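Local coordinates for petrobactin-binding protein YclQ (Bacillus subtilis subsp. subtilis str. 168, PDB 3GFV) that binds iron-free and ferric petrobactin, and its precursor 3,4-dihydroxybenzoic acid, as the solute-binding component of the YclNOPQ ABC transporter for siderophore uptake, at residues A[104-109]-A[118-123]; A[176-181]-A[185-190]. All blocks are in the same frame, centred on the assembly; numbering follows the deposited sequence.

Contact 1. Residues A[104-109]-A[118-123]; sequences RQSESY and TIYLGV. With PO4 (phosphate ion), chain C.
Y109 sets its ring edge against the start of strand 118-120, sliding past the side chain of T118 in the opposite sense. The more extensive packing is here: CD1 of Y109 comes within 3.8 Å of the T118 methyl CG2, while the T118 carbonyl O meets the ring edge near its plane, 3.3 Å from Y109 CE1. With CG anti to the backbone N (chi1 179°), the tyrosine reaches from the first turn of its helix to the strand. T118 turns its methyl to the ring and gives OG1 to A116 O. A water links Y109 OH, 3.2 Å away, to the T118 backbone N, 3.0 Å away, where the water is the acceptor; Y109 OH also has a weak bond to T28 OG1.

The other half is a single close edge contact. S106 OG sits at the edge of the Y120 ring, near its plane and 3.1 Å from CE1, but its hydrogen bond goes back to A103 O. R104 leads away from the strand; its extended chain offers NE and NH2 to O2 of a phosphate, probably from the crystallisation liquor, in two weak bonds of 3.3 Å each. K84 also binds this ion.

I119 and L121 pack on helix 128-142, T118 on helix 109-115. Parallel strands 98-101 and 118-120, with helix 109-115 between them, form a beta-alpha-beta crossover, and the contact lies within it.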
ATOM      1  N   ARG A 104      -0.501  10.337   4.117  1.00 20.42           N
ATOM      2  CA  ARG A 104       0.049  11.492   3.417  1.00 25.13           C
ATOM      3  C   ARG A 104      -0.759  12.779   3.615  1.00 27.68           C
ATOM      4  O   ARG A 104      -0.253  13.872   3.321  1.00 27.00           O
ATOM      5  CB  ARG A 104       0.210  11.196   1.926  1.00 26.14           C
ATOM      6  CG  ARG A 104       1.320  10.173   1.618  1.00 26.81           C
ATOM      7  CD  ARG A 104       1.388   9.896   0.127  1.00 30.38           C
ATOM      8  NE  ARG A 104       2.598   9.168  -0.243  1.00 31.58           N
ATOM      9  CZ  ARG A 104       2.640   7.883  -0.593  1.00 31.55           C
ATOM     10  NH1 ARG A 104       1.535   7.149  -0.625  1.00 30.70           N
ATOM     11  NH2 ARG A 104       3.800   7.332  -0.916  1.00 34.21           N
ATOM     12  N   GLN A 105      -2.001  12.662   4.107  1.00 20.74           N
ATOM     13  CA  GLN A 105      -2.810  13.849   4.386  1.00 22.97           C
ATOM     14  C   GLN A 105      -3.135  14.000   5.878  1.00 23.71           C
ATOM     15  O   GLN A 105      -4.021  14.778   6.258  1.00 24.35           O
ATOM     16  CB  GLN A 105      -4.137  13.827   3.592  1.00 25.96           C
ATOM     17  CG  GLN A 105      -4.003  13.564   2.101  1.00 27.05           C
ATOM     18  CD  GLN A 105      -3.892  12.083   1.766  1.00 26.87           C
ATOM     19  OE1 GLN A 105      -4.405  11.221   2.489  1.00 24.55           O
ATOM     20  NE2 GLN A 105      -3.198  11.774   0.666  1.00 23.10           N
ATOM     21  N   SER A 106      -2.406  13.263   6.712  1.00 28.99           N
ATOM     22  CA  SER A 106      -2.674  13.185   8.159  1.00 32.74           C
ATOM     23  C   SER A 106      -2.797  14.551   8.827  1.00 32.84           C
ATOM     24  O   SER A 106      -3.701  14.795   9.634  1.00 31.95           O
ATOM     25  CB  SER A 106      -1.559  12.401   8.860  1.00 44.23           C
ATOM     26  OG  SER A 106      -1.796  11.011   8.783  1.00 58.36           O
ATOM     27  N   GLU A 107      -1.883  15.448   8.481  1.00 25.97           N
ATOM     28  CA  GLU A 107      -1.888  16.781   9.055  1.00 25.80           C
ATOM     29  C   GLU A 107      -2.985  17.707   8.561  1.00 29.28           C
ATOM     30  O   GLU A 107      -3.144  18.804   9.089  1.00 32.43           O
ATOM     31  CB  GLU A 107      -0.536  17.459   8.816  1.00 37.70           C
ATOM     32  CG  GLU A 107       0.321  17.555  10.050  1.00 47.77           C
ATOM     33  CD  GLU A 107       1.449  18.550   9.850  1.00 46.88           C
ATOM     34  OE1 GLU A 107       1.383  19.654  10.428  1.00 42.29           O
ATOM     35  OE2 GLU A 107       2.371  18.229   9.079  1.00 53.74           O
ATOM     36  N   SER A 108      -3.731  17.296   7.541  1.00 27.30           N
ATOM     37  CA  SER A 108      -4.808  18.142   7.021  1.00 28.25           C
ATOM     38  C   SER A 108      -6.180  17.627   7.445  1.00 29.46           C
ATOM     39  O   SER A 108      -7.198  18.056   6.915  1.00 27.76           O
ATOM     40  CB  SER A 108      -4.738  18.243   5.492  1.00 33.33           C
ATOM     41  OG  SER A 108      -3.602  19.004   5.116  1.00 40.23           O
ATOM     42  N   TYR A 109      -6.189  16.705   8.399  1.00 27.55           N
ATOM     43  CA  TYR A 109      -7.456  16.161   8.911  1.00 26.99           C
ATOM     44  C   TYR A 109      -8.416  17.273   9.335  1.00 31.48           C
ATOM     45  O   TYR A 109      -9.601  17.251   8.999  1.00 27.74           O
ATOM     46  CB  TYR A 109      -7.190  15.213  10.080  1.00 24.50           C
ATOM     47  CG  TYR A 109      -8.469  14.639  10.675  1.00 25.69           C
ATOM     48  CD1 TYR A 109      -9.228  13.717   9.963  1.00 27.74           C
ATOM     49  CD2 TYR A 109      -8.902  15.010  11.939  1.00 31.54           C
ATOM     50  CE1 TYR A 109     -10.411  13.185  10.503  1.00 23.80           C
ATOM     51  CE2 TYR A 109     -10.073  14.479  12.485  1.00 31.79           C
ATOM     52  CZ  TYR A 109     -10.818  13.573  11.759  1.00 28.18           C
ATOM     53  OH  TYR A 109     -11.982  13.026  12.298  1.00 38.09           O
ATOM     54  N   THR A 118     -14.772  13.181   7.739  1.00 23.52           N
ATOM     55  CA  THR A 118     -13.529  12.660   7.216  1.00 19.53           C
ATOM     56  C   THR A 118     -13.063  11.537   8.107  1.00 20.65           C
ATOM     57  O   THR A 118     -13.108  11.647   9.334  1.00 26.98           O
ATOM     58  CB  THR A 118     -12.457  13.765   7.192  1.00 22.68           C
ATOM     59  OG1 THR A 118     -12.915  14.813   6.336  1.00 24.92           O
ATOM     60  CG2 THR A 118     -11.122  13.225   6.667  1.00 21.26           C
ATOM     61  N   ILE A 119     -12.632  10.451   7.485  1.00 21.79           N
ATOM     62  CA  ILE A 119     -12.092   9.334   8.231  1.00 22.23           C
ATOM     63  C   ILE A 119     -10.717   9.003   7.683  1.00 22.78           C
ATOM     64  O   ILE A 119     -10.460   9.139   6.491  1.00 22.68           O
ATOM     65  CB  ILE A 119     -13.025   8.098   8.173  1.00 21.19           C
ATOM     66  CG1 ILE A 119     -13.163   7.586   6.724  1.00 22.22           C
ATOM     67  CG2 ILE A 119     -14.401   8.452   8.811  1.00 26.43           C
ATOM     68  CD1 ILE A 119     -13.979   6.299   6.569  1.00 23.89           C
ATOM     69  N   TYR A 120      -9.847   8.570   8.581  1.00 20.49           N
ATOM     70  CA  TYR A 120      -8.505   8.102   8.230  1.00 22.15           C
ATOM     71  C   TYR A 120      -8.478   6.587   8.106  1.00 21.96           C
ATOM     72  O   TYR A 120      -8.846   5.878   9.061  1.00 26.20           O
ATOM     73  CB  TYR A 120      -7.562   8.564   9.327  1.00 22.52           C
ATOM     74  CG  TYR A 120      -6.130   8.145   9.148  1.00 22.62           C
ATOM     75  CD1 TYR A 120      -5.189   9.053   8.688  1.00 24.96           C
ATOM     76  CD2 TYR A 120      -5.714   6.866   9.482  1.00 28.07           C
ATOM     77  CE1 TYR A 120      -3.848   8.687   8.542  1.00 27.51           C
ATOM     78  CE2 TYR A 120      -4.367   6.484   9.332  1.00 30.13           C
ATOM     79  CZ  TYR A 120      -3.451   7.412   8.860  1.00 33.33           C
ATOM     80  OH  TYR A 120      -2.122   7.071   8.698  1.00 36.51           O
ATOM     81  N   LEU A 121      -8.076   6.078   6.941  1.00 19.68           N
ATOM     82  CA  LEU A 121      -7.988   4.621   6.740  1.00 17.89           C
ATOM     83  C   LEU A 121      -6.596   4.187   6.243  1.00 29.21           C
ATOM     84  O   LEU A 121      -6.475   3.468   5.247  1.00 35.24           O
ATOM     85  CB  LEU A 121      -9.018   4.122   5.727  1.00 18.75           C
ATOM     86  CG  LEU A 121     -10.488   4.322   6.119  1.00 21.15           C
ATOM     87  CD1 LEU A 121     -11.423   3.746   5.047  1.00 24.25           C
ATOM     88  CD2 LEU A 121     -10.794   3.710   7.498  1.00 25.90           C
ATOM     89  N   GLY A 122      -5.545   4.601   6.920  1.00 32.00           N
ATOM     90  CA  GLY A 122      -4.231   4.069   6.557  1.00 25.70           C
ATOM     91  C   GLY A 122      -3.823   2.882   7.398  1.00 25.59           C
ATOM     92  O   GLY A 122      -4.129   2.830   8.582  1.00 26.62           O
ATOM     93  N   VAL A 123      -3.087   1.943   6.806  1.00 25.36           N
ATOM     94  CA  VAL A 123      -2.586   0.813   7.579  1.00 24.89           C
ATOM     95  C   VAL A 123      -1.558   1.280   8.604  1.00 26.98           C
ATOM     96  O   VAL A 123      -0.801   2.234   8.369  1.00 28.54           O
ATOM     97  CB  VAL A 123      -1.986  -0.310   6.689  1.00 26.36           C
ATOM     98  CG1 VAL A 123      -3.089  -0.996   5.864  1.00 31.40           C
ATOM     99  CG2 VAL A 123      -0.865   0.238   5.794  1.00 31.34           C
TER
HETATM  100  P   PO4 C 304       6.160   9.733   1.186  1.00 94.07           P
HETATM  101  O1  PO4 C 304       5.680   8.389   1.685  1.00 93.38           O
HETATM  102  O2  PO4 C 304       5.854   9.861  -0.288  1.00 90.60           O
HETATM  103  O3  PO4 C 304       5.460  10.832   1.958  1.00 92.85           O
HETATM  104  O4  PO4 C 304       7.651   9.832   1.399  1.00 95.61           O
HETATM  105  O   HOH W   1     -14.140  14.332  10.403  1.00 31.05           O

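Contact 2. Residues A[176-181]-A[185-190]; sequences VIMAND and SAFGPK
M178 and S185 exchange backbone hydrogen bonds as an antiparallel hydrogen-bonded pair: M178 N to S185 O and S185 N to M178 O, both 2.9 Å and both in the carbonyl plane. Beyond the intervening non-hydrogen-bonded pair of I177 and A186, F187 N donates to V176 O at 3.0 Å, tilted 22° from the carbonyl plane. The S185 carbonyl also receives a CA-H...O contact from I177 CA at 3.2 Å.

On the face shared by V176, M178, S185 and F187, the phenyl ring reaches diagonally to the neighbouring strand. Its CE2 lies 3.7 Å from CB of M178, because CG of F187 stands anti to the carbonyl carbon (chi1 -70°). The selenomethionine chain bends at its last torsion, bringing CE to 4.0 Å from S185 OG. V176 meets F187 at about a right angle, CG1 being 4.2 Å from CB.

Two waters bridge the strands: one accepts from V176 N and donates to F187 O, another donates to M178 O and bonds S185 OG. In the next shell Y193 packs edge-to-face with F187 and touches V176 and M178, while H214 O binds S185 OG. I177 and A186 face helix 220-226.

The pairing therefore rests on backbone bonds, with mainly apolar packing on both faces, and F187 and Y193 on the face that also carries the S185 hydroxyl, satisfied by water and a carbonyl.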
ATOM      1  N   VAL A 176      14.352  -6.248   1.539  1.00 16.63           N
ATOM      2  CA  VAL A 176      13.504  -5.322   0.777  1.00 15.33           C
ATOM      3  C   VAL A 176      14.188  -3.970   0.650  1.00 17.90           C
ATOM      4  O   VAL A 176      14.559  -3.356   1.659  1.00 19.44           O
ATOM      5  CB  VAL A 176      12.145  -5.115   1.491  1.00 17.44           C
ATOM      6  CG1 VAL A 176      11.225  -4.216   0.647  1.00 19.47           C
ATOM      7  CG2 VAL A 176      11.466  -6.472   1.749  1.00 19.32           C
ATOM      8  N   ILE A 177      14.346  -3.496  -0.581  1.00 17.40           N
ATOM      9  CA  ILE A 177      14.995  -2.186  -0.808  1.00 16.54           C
ATOM     10  C   ILE A 177      14.156  -1.323  -1.719  1.00 20.61           C
ATOM     11  O   ILE A 177      13.419  -1.827  -2.557  1.00 19.94           O
ATOM     12  CB  ILE A 177      16.403  -2.271  -1.411  1.00 19.20           C
ATOM     13  CG1 ILE A 177      16.398  -3.021  -2.759  1.00 21.23           C
ATOM     14  CG2 ILE A 177      17.399  -2.880  -0.388  1.00 20.98           C
ATOM     15  CD1 ILE A 177      17.702  -2.975  -3.510  1.00 24.51           C
HETATM   16  N   MSE A 178      14.309  -0.010  -1.570  1.00 22.13           N
HETATM   17  CA  MSE A 178      13.714   0.924  -2.512  1.00 19.45           C
HETATM   18  C   MSE A 178      14.834   1.756  -3.126  1.00 22.47           C
HETATM   19  O   MSE A 178      15.748   2.228  -2.415  1.00 25.95           O
HETATM   20  CB  MSE A 178      12.653   1.805  -1.836  1.00 21.83           C
HETATM   21  CG  MSE A 178      12.040   2.808  -2.785  1.00 25.04           C
HETATM   22 SE   MSE A 178      10.565   3.748  -1.865  0.80 43.15          SE
HETATM   23  CE  MSE A 178      11.675   4.884  -0.808  1.00 26.06           C
ATOM     24  N   ALA A 179      14.803   1.868  -4.447  1.00 20.66           N
ATOM     25  CA  ALA A 179      15.758   2.687  -5.190  1.00 23.65           C
ATOM     26  C   ALA A 179      15.133   4.034  -5.516  1.00 25.76           C
ATOM     27  O   ALA A 179      13.978   4.106  -5.893  1.00 25.34           O
ATOM     28  CB  ALA A 179      16.168   1.987  -6.467  1.00 24.80           C
ATOM     29  N   ASN A 180      15.919   5.102  -5.395  1.00 22.84           N
ATOM     30  CA  ASN A 180      15.388   6.424  -5.631  1.00 25.30           C
ATOM     31  C   ASN A 180      16.505   7.277  -6.172  1.00 27.76           C
ATOM     32  O   ASN A 180      17.374   7.745  -5.422  1.00 28.48           O
ATOM     33  CB  ASN A 180      14.807   7.008  -4.349  1.00 26.81           C
ATOM     34  CG  ASN A 180      14.188   8.372  -4.564  1.00 37.99           C
ATOM     35  OD1 ASN A 180      13.393   8.570  -5.484  1.00 35.90           O
ATOM     36  ND2 ASN A 180      14.546   9.321  -3.708  1.00 44.82           N
ATOM     37  N   ASP A 181      16.521   7.413  -7.495  1.00 28.99           N
ATOM     38  CA  ASP A 181      17.547   8.186  -8.161  1.00 31.66           C
ATOM     39  C   ASP A 181      18.911   7.662  -7.735  1.00 34.20           C
ATOM     40  O   ASP A 181      19.821   8.436  -7.418  1.00 39.03           O
ATOM     41  CB  ASP A 181      17.402   9.652  -7.792  1.00 36.26           C
ATOM     42  CG  ASP A 181      18.190  10.566  -8.718  1.00 52.45           C
ATOM     43  OD1 ASP A 181      18.682  10.077  -9.765  1.00 54.96           O
ATOM     44  OD2 ASP A 181      18.312  11.771  -8.395  1.00 53.03           O
ATOM     45  N   SER A 185      17.399   2.463  -0.027  1.00 20.93           N
ATOM     46  CA  SER A 185      17.045   2.383   1.374  1.00 18.91           C
ATOM     47  C   SER A 185      16.445   1.016   1.675  1.00 18.43           C
ATOM     48  O   SER A 185      15.840   0.405   0.805  1.00 22.56           O
ATOM     49  CB  SER A 185      16.098   3.507   1.768  1.00 25.92           C
ATOM     50  OG  SER A 185      14.979   3.508   0.906  1.00 29.29           O
ATOM     51  N   ALA A 186      16.643   0.551   2.905  1.00 20.09           N
ATOM     52  CA  ALA A 186      16.242  -0.796   3.310  1.00 16.98           C
ATOM     53  C   ALA A 186      15.051  -0.754   4.236  1.00 22.70           C
ATOM     54  O   ALA A 186      14.913   0.176   5.030  1.00 21.87           O
ATOM     55  CB  ALA A 186      17.426  -1.521   4.006  1.00 20.67           C
ATOM     56  N   PHE A 187      14.230  -1.801   4.152  1.00 19.96           N
ATOM     57  CA  PHE A 187      12.999  -1.906   4.900  1.00 20.10           C
ATOM     58  C   PHE A 187      12.930  -3.283   5.535  1.00 19.53           C
ATOM     59  O   PHE A 187      13.051  -4.309   4.841  1.00 22.88           O
ATOM     60  CB  PHE A 187      11.828  -1.726   3.939  1.00 20.27           C
ATOM     61  CG  PHE A 187      11.696  -0.333   3.418  1.00 19.88           C
ATOM     62  CD1 PHE A 187      10.882   0.586   4.079  1.00 22.80           C
ATOM     63  CD2 PHE A 187      12.383   0.070   2.269  1.00 22.18           C
ATOM     64  CE1 PHE A 187      10.754   1.887   3.600  1.00 24.62           C
ATOM     65  CE2 PHE A 187      12.258   1.368   1.787  1.00 25.24           C
ATOM     66  CZ  PHE A 187      11.441   2.274   2.448  1.00 23.48           C
ATOM     67  N   GLY A 188      12.740  -3.304   6.848  1.00 19.97           N
ATOM     68  CA  GLY A 188      12.628  -4.552   7.568  1.00 24.56           C
ATOM     69  C   GLY A 188      11.285  -4.650   8.260  1.00 21.88           C
ATOM     70  O   GLY A 188      10.335  -3.916   7.921  1.00 22.65           O
ATOM     71  N   PRO A 189      11.187  -5.559   9.233  1.00 24.38           N
ATOM     72  CA  PRO A 189       9.934  -5.732   9.977  1.00 27.15           C
ATOM     73  C   PRO A 189       9.378  -4.409  10.510  1.00 27.10           C
ATOM     74  O   PRO A 189      10.137  -3.562  10.975  1.00 24.55           O
ATOM     75  CB  PRO A 189      10.341  -6.657  11.133  1.00 25.03           C
ATOM     76  CG  PRO A 189      11.481  -7.462  10.578  1.00 27.98           C
ATOM     77  CD  PRO A 189      12.262  -6.432   9.745  1.00 23.77           C
ATOM     78  N   LYS A 190       8.058  -4.243  10.409  1.00 24.29           N
ATOM     79  CA  LYS A 190       7.332  -3.101  10.980  1.00 26.75           C
ATOM     80  C   LYS A 190       7.532  -1.813  10.186  1.00 29.37           C
ATOM     81  O   LYS A 190       6.945  -0.784  10.513  1.00 30.12           O
ATOM     82  CB  LYS A 190       7.714  -2.881  12.446  1.00 29.68           C
ATOM     83  CG  LYS A 190       7.641  -4.131  13.303  1.00 35.78           C
ATOM     84  CD  LYS A 190       6.231  -4.432  13.749  1.00 49.15           C
ATOM     85  CE  LYS A 190       6.188  -5.638  14.690  1.00 56.86           C
ATOM     86  NZ  LYS A 190       6.424  -6.938  13.977  1.00 56.03           N
TER
HETATM   87  O   HOH W   2      14.249  -6.568   4.506  1.00 18.97           O
HETATM   88  O   HOH W   3      15.447   4.833  -1.471  1.00 36.82           O

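Overall arrangement
The two contacts occur in different sheets of the periplasmic binding protein fold, their centres about 23 Å apart and their nearest atoms about 8 Å apart. Contact 2 is fully buried and joins adjacent strands of a beta hairpin in the mixed sheet through main-chain bonds. Contact 1 is only partly buried and sets a loop and helix start against the edge strand of the parallel sheet, relying on side-chain packing and a bridging water. Their aromatic groups differ accordingly: Y109 keeps a polar end at water, whereas F187 is buried against V176, M178 and Y193. No secondary-structure element is common to both contacts.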